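Local structure of methyl-coenzyme M reductase subunit gamma (Methanosarcina barkeri, 1E6Y) at residues A15-H20 with P98-Y103; V136-E139 with D144-L147; R83-A88 with R128-C133; L36-G41 with I191-K196. The protein forms part of methyl-coenzyme M reductase, the nickel (coenzyme F430) enzyme that makes methane and the CoM-CoB heterodisulfide from methyl-coenzyme M and coenzyme B. All blocks are in the same frame, centred on the assembly; numbering follows the deposited sequence.

Interaction 1. Residues A15-H20 with P98-Y103; sequences ANRRKH and PYFRSY
Arg17 lies across one face of the Phe100 ring, and this pair carries most of the contact. Each part of the arginine has its own place on the ring. CB lies beyond the CD2/CE2 rim and CG sits over the ring centre. Arg17 CG stands 3.7 Å from the Phe100 ring centroid and only 12° off the ring normal, a CH-pi contact. CD follows, with Arg17 CD 3.4 Å from Phe100 CZ. The guanidinium then passes the rim, where Arg17 NE is 3.5 Å from Phe100 CE1. The group is offset beyond the rim at CE1 and tilted 27° from the ring, so this is not a flat stack. The chain is extended from CG to NE (chi2 175°), which lets it run over the ring and carry the charged group past the edge. The opposite face of Phe100 is met by Tyr103 CE2, one turn along the same helix, so the ring is held between two side chains.

The packing is looser towards His20. His20 CB comes within 4.1 Å of Phe100 O, and no hydrogen bond joins the two segments. The polar end of Arg17 is satisfied further out: NE bonds to Thr213 O, and NH2 to a backbone atom of another protein chain. This is helix-helix packing, made by the aliphatic stem of an arginine on a phenylalanine face. It joins helix 12-22 to the start of helix 98-108, beside a subunit interface.

Interaction 2. Residues V136-E139 with D144-L147; sequences VQME and DHAL
The His145 ring meets Met138 at its edge, and segment 136-139 lies over neither of its faces. In the ring plane, only 2° out of it, stands the carbonyl oxygen of Met138. His145 NE2 donates to Met138 O over 2.9 Å, with an almost straight N-H...O angle of 177°. The hydrogen enters in the carbonyl plane, on a lone pair. The Met138 side chain, bent at chi2 and chi3, swings round to the neighbouring ring corner. There Met138 SD and Met138 CE each lie 3.7 Å from His145 CE1. The sulfur lies near the ring edge, a Met-aromatic contact, while the methyl stands off the plane.

The second flat group is the Asp144 carboxylate. Asp144 OD2 accepts from Leu147 N at 2.9 Å, on the anti side and near the plane. Ala146 N reaches the same oxygen from above the plane. These two bonds hold the loop that presents His145. Asp144 OD1 is bonded to Met203 N.

Met138 O also takes a bond from Arg29 NH1, so two side chains grip this buried oxygen. The contact is a loop histidine bound to a carbonyl in the last turn of helix 127-139, on a loop shaped by an Asx turn.

Interaction 3. Residues R83-A88 with R128-C133; sequences RYIQFA and RDMEQC
This contact is helix-on-sheet packing, with helix 127-139 laid on strand 82-89 of the four-stranded antiparallel sheet. The helix follows strand 121-126, the neighbour of 82-89 in that sheet. The axes of segments 83-88 and 128-133 approach to 7.9 Å, and their directions differ by only 20°.

Met130 is the one helix residue that makes the close approaches. Its CG is anti to its own backbone N (chi1 178°), and bends at chi2 and chi3 then lay the thioether along the strand backbone. Met130 CG is 3.8 Å from Arg83 O. The sulfur and methyl both rest near the next peptide, with Met130 SD 3.7 Å from Tyr84 O and Met130 CE 3.9 Å from Tyr84 N. Ile85 points toward the helix, and Ile85 CB is 4.1 Å from Met130 SD. Arg83 offers just the base of its side chain: Arg83 CB lies 4.1 Å from Met130 CE. The Arg83 guanidinium leads away from both segments, to a salt bridge with an acidic side chain of another protein chain.

Tyr84 points away from the helix, and its side chain is about 7 Å from that of Arg120, a coenzyme M-binding residue. The helix thus backs a strand whose other side faces the region of the active site.

No hydrogen bond crosses between the segments. Tyr84 O, close to the sulfur, accepts from His42 NE2 and Gln188 NE2 instead. Met130 therefore contributes van der Waals contact to a buried stretch of backbone, while Tyr84 O is served by His42 and Gln188.

Interaction 4. Residues L36-G41 with I191-K196; sequences LTAVLG and IPLDRK
Leu193 packs its two methyl groups against Ala38 and Val39, joining helix 33-40 to strand 192-198, which within this chain is at the edge of the three-stranded antiparallel sheet. The contact is small and apolar. CD2 of Leu193 faces Ala38 and stands 4.1 Å from Ala38 CB. The other branch reaches the next helix residue, with Leu193 CD1 4.3 Å from Val39 CG1. Ala38 CB points toward the strand. Val39 CB points away, yet its CG1 still meets Leu193 CD1.

The next shell sets these groups in place. Leu193 is tied by backbone hydrogen bonds to Asp185 of the adjacent strand 181-186. Val39 packs on Met184 of that strand and has a backbone bond with Gln188. The side chain of Gln188 in turn donates through NE2 to Leu40 O, at the end of the helix. Gly41 then leaves the helix with positive phi (77°).

Just past Leu193 the chain turns a corner at Asp194 and Arg195. Arg195 NH1 forms a salt bridge with Asp35 OD1, a polar link beside the apolar one. Ala38 also touches Pro45, on the loop after the helix. The tightest approach between the two segments is methyl to backbone: Leu193 CD2 lies 3.4 Å from Ala38 O.

Interactions 2 and 3 share helix 127-139, and their centres are 13 Å apart. Met138 and Gln137 near its end pack on Ile85 and Phe87 of strand 82-89. Interaction 1 adjoins both: Arg101 probably hydrogen-bonds through NH1 to Gln137 OE1 and packs on Phe87. Interaction 4 adjoins the same helix and strand, where Leu36 touches Met138 and Leu40 touches Ile85. Interactions 1 and 4 do not touch, with centres 27 Å apart. Along the chain, interaction 4 closes a long loop that encloses interactions 2 and 3, and interaction 1 crosses interactions 3 and 4. Helix 127-139 thus lies central to these contacts, joining sequence-distant parts into one fold.

Interaction 1. Residues A15-H20 with P98-Y103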
loop_
_atom_site.group_PDB
_atom_site.type_symbol
_atom_site.label_atom_id
_atom_site.label_comp_id
_atom_site.label_asym_id
_atom_site.label_seq_id
_atom_site.Cartn_x
_atom_site.Cartn_y
_atom_site.Cartn_z
ATOM N N ALA C 15 8.428 30.026 -41.534
ATOM C CA ALA C 15 9.687 30.126 -42.267
ATOM C C ALA C 15 10.866 30.200 -41.303
ATOM O O ALA C 15 11.886 29.544 -41.508
ATOM C CB ALA C 15 9.670 31.352 -43.176
ATOM N N ASN C 16 10.699 30.957 -40.223
ATOM C CA ASN C 16 11.727 31.060 -39.193
ATOM C C ASN C 16 11.902 29.739 -38.451
ATOM O O ASN C 16 13.030 29.330 -38.175
ATOM C CB ASN C 16 11.383 32.172 -38.200
ATOM C CG ASN C 16 11.534 33.553 -38.802
ATOM O OD1 ASN C 16 12.450 33.803 -39.588
ATOM N ND2 ASN C 16 10.625 34.453 -38.453
ATOM N N ARG C 17 10.795 29.056 -38.172
ATOM C CA ARG C 17 10.868 27.713 -37.573
ATOM C C ARG C 17 11.657 26.747 -38.439
ATOM O O ARG C 17 12.571 26.079 -37.950
ATOM C CB ARG C 17 9.459 27.193 -37.304
ATOM C CG ARG C 17 8.853 27.899 -36.095
ATOM C CD ARG C 17 7.403 27.489 -35.891
ATOM N NE ARG C 17 6.914 28.148 -34.676
ATOM C CZ ARG C 17 5.858 27.770 -33.975
ATOM N NH1 ARG C 17 5.546 28.499 -32.896
ATOM N NH2 ARG C 17 5.116 26.730 -34.318
ATOM N N ARG C 18 11.395 26.723 -39.754
ATOM C CA ARG C 18 12.240 25.909 -40.631
ATOM C C ARG C 18 13.698 26.300 -40.669
ATOM O O ARG C 18 14.572 25.431 -40.788
ATOM C CB ARG C 18 11.638 25.907 -42.044
ATOM C CG ARG C 18 10.286 25.213 -42.102
ATOM C CD ARG C 18 9.862 25.009 -43.556
ATOM N NE ARG C 18 9.350 26.261 -44.123
ATOM C CZ ARG C 18 8.096 26.665 -44.034
ATOM N NH1 ARG C 18 7.751 27.827 -44.596
ATOM N NH2 ARG C 18 7.147 25.970 -43.419
ATOM N N LYS C 19 13.992 27.590 -40.534
ATOM C CA LYS C 19 15.378 28.048 -40.454
ATOM C C LYS C 19 16.082 27.499 -39.214
ATOM O O LYS C 19 17.209 27.011 -39.294
ATOM C CB LYS C 19 15.439 29.576 -40.443
ATOM C CG LYS C 19 15.259 30.208 -41.808
ATOM C CD LYS C 19 15.352 31.718 -41.726
ATOM C CE LYS C 19 15.108 32.354 -43.083
ATOM N NZ LYS C 19 15.191 33.835 -43.011
ATOM N N HIS C 20 15.391 27.541 -38.077
ATOM C CA HIS C 20 15.936 27.038 -36.820
ATOM C C HIS C 20 16.129 25.525 -36.850
ATOM O O HIS C 20 17.191 25.023 -36.486
ATOM C CB HIS C 20 15.018 27.427 -35.655
ATOM C CG HIS C 20 15.042 28.889 -35.334
ATOM N ND1 HIS C 20 14.767 29.380 -34.074
ATOM C CD2 HIS C 20 15.330 29.968 -36.101
ATOM C CE1 HIS C 20 14.885 30.697 -34.082
ATOM N NE2 HIS C 20 15.227 31.077 -35.299
ATOM N N PRO C 98 11.307 27.574 -27.103
ATOM C CA PRO C 98 11.980 26.425 -26.488
ATOM C C PRO C 98 12.036 25.157 -27.346
ATOM O O PRO C 98 13.112 24.589 -27.537
ATOM C CB PRO C 98 11.199 26.222 -25.194
ATOM C CG PRO C 98 10.795 27.607 -24.822
ATOM C CD PRO C 98 10.422 28.252 -26.139
ATOM N N TYR C 99 10.898 24.734 -27.896
ATOM C CA TYR C 99 10.865 23.507 -28.690
ATOM C C TYR C 99 11.734 23.623 -29.930
ATOM O O TYR C 99 12.402 22.666 -30.319
ATOM C CB TYR C 99 9.436 23.156 -29.104
ATOM C CG TYR C 99 8.667 22.409 -28.044
ATOM C CD1 TYR C 99 7.570 22.996 -27.422
ATOM C CD2 TYR C 99 9.100 21.165 -27.584
ATOM C CE1 TYR C 99 6.928 22.378 -26.355
ATOM C CE2 TYR C 99 8.465 20.532 -26.510
ATOM C CZ TYR C 99 7.382 21.153 -25.898
ATOM O OH TYR C 99 6.782 20.593 -24.794
ATOM N N PHE C 100 11.806 24.824 -30.492
ATOM C CA PHE C 100 12.546 25.008 -31.729
ATOM C C PHE C 100 14.038 25.203 -31.534
ATOM O O PHE C 100 14.820 24.849 -32.418
ATOM C CB PHE C 100 11.932 26.134 -32.558
ATOM C CG PHE C 100 10.630 25.749 -33.186
ATOM C CD1 PHE C 100 9.440 25.892 -32.478
ATOM C CD2 PHE C 100 10.612 25.066 -34.400
ATOM C CE1 PHE C 100 8.251 25.347 -32.961
ATOM C CE2 PHE C 100 9.427 24.517 -34.896
ATOM C CZ PHE C 100 8.245 24.656 -34.173
ATOM N N ARG C 101 14.448 25.612 -30.332
ATOM C CA ARG C 101 15.841 25.432 -29.956
ATOM C C ARG C 101 16.194 23.942 -29.836
ATOM O O ARG C 101 17.268 23.524 -30.237
ATOM C CB ARG C 101 16.159 26.106 -28.625
ATOM C CG ARG C 101 16.202 27.638 -28.684
ATOM C CD ARG C 101 16.935 28.100 -27.433
ATOM N NE ARG C 101 16.999 29.544 -27.250
ATOM C CZ ARG C 101 17.988 30.317 -27.685
ATOM N NH1 ARG C 101 19.023 29.807 -28.327
ATOM N NH2 ARG C 101 17.886 31.620 -27.407
ATOM N N SER C 102 15.292 23.157 -29.257
ATOM C CA SER C 102 15.539 21.731 -29.088
ATOM C C SER C 102 15.593 20.985 -30.421
ATOM O O SER C 102 16.437 20.103 -30.604
ATOM C CB SER C 102 14.475 21.118 -28.180
ATOM O OG SER C 102 14.691 21.517 -26.839
ATOM N N TYR C 103 14.735 21.379 -31.363
ATOM C CA TYR C 103 14.760 20.816 -32.716
ATOM C C TYR C 103 16.061 21.179 -33.414
ATOM O O TYR C 103 16.681 20.340 -34.061
ATOM C CB TYR C 103 13.587 21.341 -33.553
ATOM C CG TYR C 103 12.220 21.014 -33.001
ATOM C CD1 TYR C 103 12.021 19.920 -32.154
ATOM C CD2 TYR C 103 11.134 21.843 -33.269
ATOM C CE1 TYR C 103 10.773 19.670 -31.580
ATOM C CE2 TYR C 103 9.888 21.607 -32.699
ATOM C CZ TYR C 103 9.714 20.523 -31.854
ATOM O OH TYR C 103 8.487 20.330 -31.260
#

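Interaction 2. Residues V136-E139 with D144-L147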
loop_
_atom_site.group_PDB
_atom_site.type_symbol
_atom_site.label_atom_id
_atom_site.label_comp_id
_atom_site.label_asym_id
_atom_site.label_seq_id
_atom_site.Cartn_x
_atom_site.Cartn_y
_atom_site.Cartn_z
ATOM N N VAL C 136 27.029 28.543 -31.649
ATOM C CA VAL C 136 26.071 28.849 -32.704
ATOM C C VAL C 136 24.838 29.545 -32.132
ATOM O O VAL C 136 24.361 30.532 -32.693
ATOM C CB VAL C 136 25.633 27.572 -33.467
ATOM C CG1 VAL C 136 24.642 27.930 -34.568
ATOM C CG2 VAL C 136 26.851 26.874 -34.064
ATOM N N GLN C 137 24.383 29.091 -30.969
ATOM C CA GLN C 137 23.227 29.699 -30.320
ATOM C C GLN C 137 23.520 31.120 -29.849
ATOM O O GLN C 137 22.653 31.986 -29.913
ATOM C CB GLN C 137 22.765 28.847 -29.139
ATOM C CG GLN C 137 22.243 27.478 -29.533
ATOM C CD GLN C 137 21.376 26.854 -28.457
ATOM O OE1 GLN C 137 20.183 27.148 -28.362
ATOM N NE2 GLN C 137 21.973 25.998 -27.631
ATOM N N MET C 138 24.768 31.372 -29.463
ATOM C CA MET C 138 25.176 32.686 -28.974
ATOM C C MET C 138 25.363 33.693 -30.108
ATOM O O MET C 138 25.080 34.880 -29.939
ATOM C CB MET C 138 26.480 32.580 -28.175
ATOM C CG MET C 138 26.365 31.833 -26.851
ATOM S SD MET C 138 25.227 32.601 -25.678
ATOM C CE MET C 138 26.253 33.923 -25.014
ATOM N N GLU C 139 25.834 33.213 -31.258
ATOM C CA GLU C 139 26.280 34.091 -32.340
ATOM C C GLU C 139 25.223 34.361 -33.406
ATOM O O GLU C 139 25.260 35.397 -34.069
ATOM C CB GLU C 139 27.530 33.512 -33.010
ATOM C CG GLU C 139 28.769 33.506 -32.123
ATOM C CD GLU C 139 30.037 33.110 -32.868
ATOM O OE1 GLU C 139 29.947 32.377 -33.874
ATOM O OE2 GLU C 139 31.131 33.524 -32.433
ATOM N N ASP C 144 18.359 36.610 -29.608
ATOM C CA ASP C 144 18.545 38.020 -29.293
ATOM C C ASP C 144 18.852 38.131 -27.807
ATOM O O ASP C 144 18.099 37.626 -26.976
ATOM C CB ASP C 144 17.290 38.826 -29.607
ATOM C CG ASP C 144 17.440 40.289 -29.233
ATOM O OD1 ASP C 144 18.177 41.004 -29.940
ATOM O OD2 ASP C 144 16.910 40.696 -28.180
ATOM N N HIS C 145 19.922 38.842 -27.473
ATOM C CA HIS C 145 20.416 38.845 -26.104
ATOM C C HIS C 145 19.749 39.857 -25.179
ATOM O O HIS C 145 20.058 39.905 -23.991
ATOM C CB HIS C 145 21.933 39.024 -26.096
ATOM C CG HIS C 145 22.672 37.821 -26.587
ATOM N ND1 HIS C 145 22.776 36.661 -25.848
ATOM C CD2 HIS C 145 23.283 37.570 -27.770
ATOM C CE1 HIS C 145 23.415 35.748 -26.556
ATOM N NE2 HIS C 145 23.731 36.272 -27.726
ATOM N N ALA C 146 18.796 40.618 -25.708
ATOM C CA ALA C 146 17.909 41.417 -24.869
ATOM C C ALA C 146 16.681 40.589 -24.497
ATOM O O ALA C 146 16.316 40.494 -23.325
ATOM C CB ALA C 146 17.481 42.686 -25.597
ATOM N N LEU C 147 16.082 39.957 -25.505
ATOM C CA LEU C 147 14.857 39.186 -25.324
ATOM C C LEU C 147 15.116 37.791 -24.760
ATOM O O LEU C 147 14.191 37.125 -24.294
ATOM C CB LEU C 147 14.101 39.078 -26.650
ATOM C CG LEU C 147 13.515 40.393 -27.172
ATOM C CD1 LEU C 147 13.032 40.210 -28.593
ATOM C CD2 LEU C 147 12.376 40.843 -26.273
#

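Interaction 3. Residues R83-A88 with R128-C133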
loop_
_atom_site.group_PDB
_atom_site.type_symbol
_atom_site.label_atom_id
_atom_site.label_comp_id
_atom_site.label_asym_id
_atom_site.label_seq_id
_atom_site.Cartn_x
_atom_site.Cartn_y
_atom_site.Cartn_z
ATOM N N ARG C 83 28.108 18.740 -19.649
ATOM C CA ARG C 83 27.685 20.034 -19.107
ATOM C C ARG C 83 26.653 20.654 -20.046
ATOM O O ARG C 83 26.137 19.963 -20.927
ATOM C CB ARG C 83 28.848 20.982 -18.891
ATOM C CG ARG C 83 30.016 20.541 -18.045
ATOM C CD ARG C 83 29.611 20.007 -16.686
ATOM N NE ARG C 83 28.804 20.887 -15.858
ATOM C CZ ARG C 83 27.642 20.539 -15.315
ATOM N NH1 ARG C 83 26.993 21.407 -14.547
ATOM N NH2 ARG C 83 27.104 19.340 -15.539
ATOM N N TYR C 84 26.282 21.910 -19.812
ATOM C CA TYR C 84 25.071 22.447 -20.428
ATOM C C TYR C 84 25.147 23.919 -20.819
ATOM O O TYR C 84 25.967 24.673 -20.298
ATOM C CB TYR C 84 23.880 22.243 -19.487
ATOM C CG TYR C 84 23.895 23.160 -18.283
ATOM C CD1 TYR C 84 23.213 24.379 -18.306
ATOM C CD2 TYR C 84 24.689 22.872 -17.173
ATOM C CE1 TYR C 84 23.334 25.292 -17.266
ATOM C CE2 TYR C 84 24.817 23.779 -16.125
ATOM C CZ TYR C 84 24.140 24.990 -16.184
ATOM O OH TYR C 84 24.293 25.915 -15.177
ATOM N N ILE C 85 24.254 24.315 -21.725
ATOM C CA ILE C 85 23.877 25.715 -21.887
ATOM C C ILE C 85 22.355 25.809 -21.869
ATOM O O ILE C 85 21.666 24.977 -22.462
ATOM C CB ILE C 85 24.425 26.321 -23.212
ATOM C CG1 ILE C 85 23.962 27.778 -23.346
ATOM C CG2 ILE C 85 23.970 25.498 -24.411
ATOM C CD1 ILE C 85 24.767 28.595 -24.331
ATOM N N GLN C 86 21.837 26.769 -21.110
ATOM C CA GLN C 86 20.397 26.920 -20.937
ATOM C C GLN C 86 19.955 28.354 -21.223
ATOM O O GLN C 86 20.607 29.307 -20.801
ATOM C CB GLN C 86 20.004 26.523 -19.513
ATOM C CG GLN C 86 18.522 26.630 -19.221
ATOM C CD GLN C 86 18.130 25.865 -17.980
ATOM O OE1 GLN C 86 17.743 24.704 -18.058
ATOM N NE2 GLN C 86 18.234 26.510 -16.824
ATOM N N PHE C 87 18.848 28.491 -21.948
ATOM C CA PHE C 87 18.313 29.797 -22.324
ATOM C C PHE C 87 16.905 29.997 -21.777
ATOM O O PHE C 87 16.102 29.064 -21.743
ATOM C CB PHE C 87 18.253 29.934 -23.850
ATOM C CG PHE C 87 19.592 30.104 -24.505
ATOM C CD1 PHE C 87 20.305 28.997 -24.953
ATOM C CD2 PHE C 87 20.107 31.376 -24.742
ATOM C CE1 PHE C 87 21.512 29.152 -25.633
ATOM C CE2 PHE C 87 21.315 31.542 -25.421
ATOM C CZ PHE C 87 22.018 30.428 -25.866
ATOM N N ALA C 88 16.602 31.231 -21.390
ATOM C CA ALA C 88 15.221 31.690 -21.267
ATOM C C ALA C 88 14.944 32.635 -22.438
ATOM O O ALA C 88 15.827 33.390 -22.846
ATOM C CB ALA C 88 15.020 32.418 -19.941
ATOM N N ARG C 128 32.902 19.813 -24.531
ATOM C CA ARG C 128 33.425 20.445 -25.750
ATOM C C ARG C 128 32.386 20.398 -26.861
ATOM O O ARG C 128 32.311 21.340 -27.661
ATOM C CB ARG C 128 34.752 19.869 -26.215
ATOM C CG ARG C 128 34.693 18.559 -26.996
ATOM C CD ARG C 128 36.111 18.013 -27.151
ATOM N NE ARG C 128 36.686 17.743 -25.837
ATOM C CZ ARG C 128 37.968 17.612 -25.579
ATOM N NH1 ARG C 128 38.902 17.727 -26.519
ATOM N NH2 ARG C 128 38.357 17.355 -24.333
ATOM N N ASP C 129 31.585 19.332 -26.930
ATOM C CA ASP C 129 30.501 19.252 -27.918
ATOM C C ASP C 129 29.445 20.314 -27.631
ATOM O O ASP C 129 28.916 20.940 -28.547
ATOM C CB ASP C 129 29.815 17.880 -27.892
ATOM C CG ASP C 129 30.782 16.722 -28.062
ATOM O OD1 ASP C 129 30.438 15.628 -27.580
ATOM O OD2 ASP C 129 31.849 16.877 -28.698
ATOM N N MET C 130 29.098 20.455 -26.356
ATOM C CA MET C 130 28.128 21.450 -25.915
ATOM C C MET C 130 28.569 22.865 -26.302
ATOM O O MET C 130 27.760 23.656 -26.789
ATOM C CB MET C 130 27.933 21.338 -24.396
ATOM C CG MET C 130 26.967 22.350 -23.796
ATOM S SD MET C 130 27.758 23.941 -23.471
ATOM C CE MET C 130 28.937 23.472 -22.200
ATOM N N GLU C 131 29.867 23.143 -26.179
ATOM C CA GLU C 131 30.404 24.467 -26.499
ATOM C C GLU C 131 30.270 24.817 -27.980
ATOM O O GLU C 131 30.056 25.981 -28.330
ATOM C CB GLU C 131 31.871 24.576 -26.072
ATOM C CG GLU C 131 32.065 24.684 -24.569
ATOM C CD GLU C 131 33.388 25.328 -24.182
ATOM O OE1 GLU C 131 34.369 25.197 -24.943
ATOM O OE2 GLU C 131 33.450 25.960 -23.107
ATOM N N GLN C 132 30.357 23.806 -28.842
ATOM C CA GLN C 132 30.141 24.004 -30.274
ATOM C C GLN C 132 28.710 24.453 -30.543
ATOM O O GLN C 132 28.470 25.375 -31.324
ATOM C CB GLN C 132 30.404 22.708 -31.039
ATOM C CG GLN C 132 31.864 22.420 -31.318
ATOM C CD GLN C 132 32.043 21.395 -32.424
ATOM O OE1 GLN C 132 31.092 20.710 -32.816
ATOM N NE2 GLN C 132 33.257 21.307 -32.958
ATOM N N CYS C 133 27.760 23.762 -29.920
ATOM C CA CYS C 133 26.345 24.090 -30.049
ATOM C C CYS C 133 26.048 25.452 -29.426
ATOM O O CYS C 133 25.344 26.279 -30.019
ATOM C CB CYS C 133 25.496 23.012 -29.370
ATOM S SG CYS C 133 23.729 23.324 -29.452
#

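Interaction 4. Residues L36-G41 with I191-K196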
loop_
_atom_site.group_PDB
_atom_site.type_symbol
_atom_site.label_atom_id
_atom_site.label_comp_id
_atom_site.label_asym_id
_atom_site.label_seq_id
_atom_site.Cartn_x
_atom_site.Cartn_y
_atom_site.Cartn_z
ATOM N N LEU C 36 32.901 32.671 -24.263
ATOM C CA LEU C 36 31.894 31.615 -24.253
ATOM C C LEU C 36 32.093 30.691 -23.051
ATOM O O LEU C 36 31.146 30.387 -22.328
ATOM C CB LEU C 36 31.963 30.801 -25.550
ATOM C CG LEU C 36 30.948 29.663 -25.699
ATOM C CD1 LEU C 36 29.530 30.216 -25.735
ATOM C CD2 LEU C 36 31.250 28.884 -26.964
ATOM N N THR C 37 33.338 30.287 -22.817
ATOM C CA THR C 37 33.674 29.458 -21.665
ATOM C C THR C 37 33.366 30.182 -20.357
ATOM O O THR C 37 32.900 29.568 -19.399
ATOM C CB THR C 37 35.162 29.056 -21.696
ATOM O OG1 THR C 37 35.416 28.283 -22.873
ATOM C CG2 THR C 37 35.530 28.226 -20.471
ATOM N N ALA C 38 33.562 31.499 -20.354
ATOM C CA ALA C 38 33.316 32.315 -19.170
ATOM C C ALA C 38 31.837 32.370 -18.808
ATOM O O ALA C 38 31.474 32.165 -17.652
ATOM C CB ALA C 38 33.854 33.722 -19.385
ATOM N N VAL C 39 30.982 32.618 -19.798
ATOM C CA VAL C 39 29.545 32.727 -19.545
ATOM C C VAL C 39 28.916 31.381 -19.175
ATOM O O VAL C 39 27.946 31.330 -18.420
ATOM C CB VAL C 39 28.786 33.329 -20.759
ATOM C CG1 VAL C 39 29.368 34.685 -21.123
ATOM C CG2 VAL C 39 28.844 32.390 -21.947
ATOM N N LEU C 40 29.503 30.293 -19.668
ATOM C CA LEU C 40 29.001 28.953 -19.374
ATOM C C LEU C 40 29.341 28.519 -17.946
ATOM O O LEU C 40 28.554 27.823 -17.297
ATOM C CB LEU C 40 29.561 27.948 -20.385
ATOM C CG LEU C 40 29.038 28.107 -21.815
ATOM C CD1 LEU C 40 29.803 27.194 -22.752
ATOM C CD2 LEU C 40 27.551 27.801 -21.860
ATOM N N GLY C 41 30.521 28.914 -17.475
ATOM C CA GLY C 41 30.853 28.789 -16.066
ATOM C C GLY C 41 31.233 27.405 -15.565
ATOM O O GLY C 41 31.223 27.169 -14.359
ATOM N N ILE C 191 27.341 33.943 -11.143
ATOM C CA ILE C 191 28.626 34.228 -10.507
ATOM C C ILE C 191 29.369 35.276 -11.333
ATOM O O ILE C 191 29.528 35.120 -12.546
ATOM C CB ILE C 191 29.500 32.956 -10.395
ATOM C CG1 ILE C 191 28.764 31.889 -9.581
ATOM C CG2 ILE C 191 30.836 33.289 -9.729
ATOM C CD1 ILE C 191 29.500 30.574 -9.494
ATOM N N PRO C 192 29.758 36.398 -10.700
ATOM C CA PRO C 192 30.349 37.541 -11.407
ATOM C C PRO C 192 31.603 37.177 -12.201
ATOM O O PRO C 192 32.453 36.416 -11.728
ATOM C CB PRO C 192 30.653 38.531 -10.284
ATOM C CG PRO C 192 29.640 38.206 -9.241
ATOM C CD PRO C 192 29.538 36.706 -9.276
ATOM N N LEU C 193 31.677 37.682 -13.429
ATOM C CA LEU C 193 32.811 37.423 -14.310
ATOM C C LEU C 193 33.945 38.413 -14.061
ATOM O O LEU C 193 33.708 39.547 -13.637
ATOM C CB LEU C 193 32.376 37.511 -15.776
ATOM C CG LEU C 193 31.346 36.497 -16.275
ATOM C CD1 LEU C 193 31.081 36.726 -17.754
ATOM C CD2 LEU C 193 31.844 35.083 -16.027
ATOM N N ASP C 194 35.174 37.970 -14.316
ATOM C CA ASP C 194 36.337 38.852 -14.295
ATOM C C ASP C 194 36.209 39.921 -15.369
ATOM O O ASP C 194 36.520 41.088 -15.134
ATOM C CB ASP C 194 37.623 38.053 -14.534
ATOM C CG ASP C 194 37.993 37.170 -13.356
ATOM O OD1 ASP C 194 38.726 36.181 -13.573
ATOM O OD2 ASP C 194 37.558 37.459 -12.219
ATOM N N ARG C 195 35.728 39.522 -16.542
ATOM C CA ARG C 195 35.609 40.448 -17.664
ATOM C C ARG C 195 34.211 40.338 -18.267
ATOM O O ARG C 195 33.737 39.241 -18.574
ATOM C CB ARG C 195 36.665 40.150 -18.723
ATOM C CG ARG C 195 37.532 41.314 -19.168
ATOM C CD ARG C 195 38.052 41.177 -20.590
ATOM N NE ARG C 195 37.987 39.829 -21.123
ATOM C CZ ARG C 195 38.113 39.428 -22.383
ATOM N NH1 ARG C 195 38.009 38.131 -22.663
ATOM N NH2 ARG C 195 38.340 40.298 -23.361
ATOM N N LYS C 196 33.544 41.476 -18.428
ATOM C CA LYS C 196 32.216 41.489 -19.020
ATOM C C LYS C 196 32.265 41.137 -20.502
ATOM O O LYS C 196 33.302 41.281 -21.158
ATOM C CB LYS C 196 31.538 42.850 -18.812
ATOM C CG LYS C 196 32.153 44.015 -19.572
ATOM C CD LYS C 196 31.710 45.341 -18.966
ATOM C CE LYS C 196 32.311 46.520 -19.710
ATOM N NZ LYS C 196 32.014 47.815 -19.034
#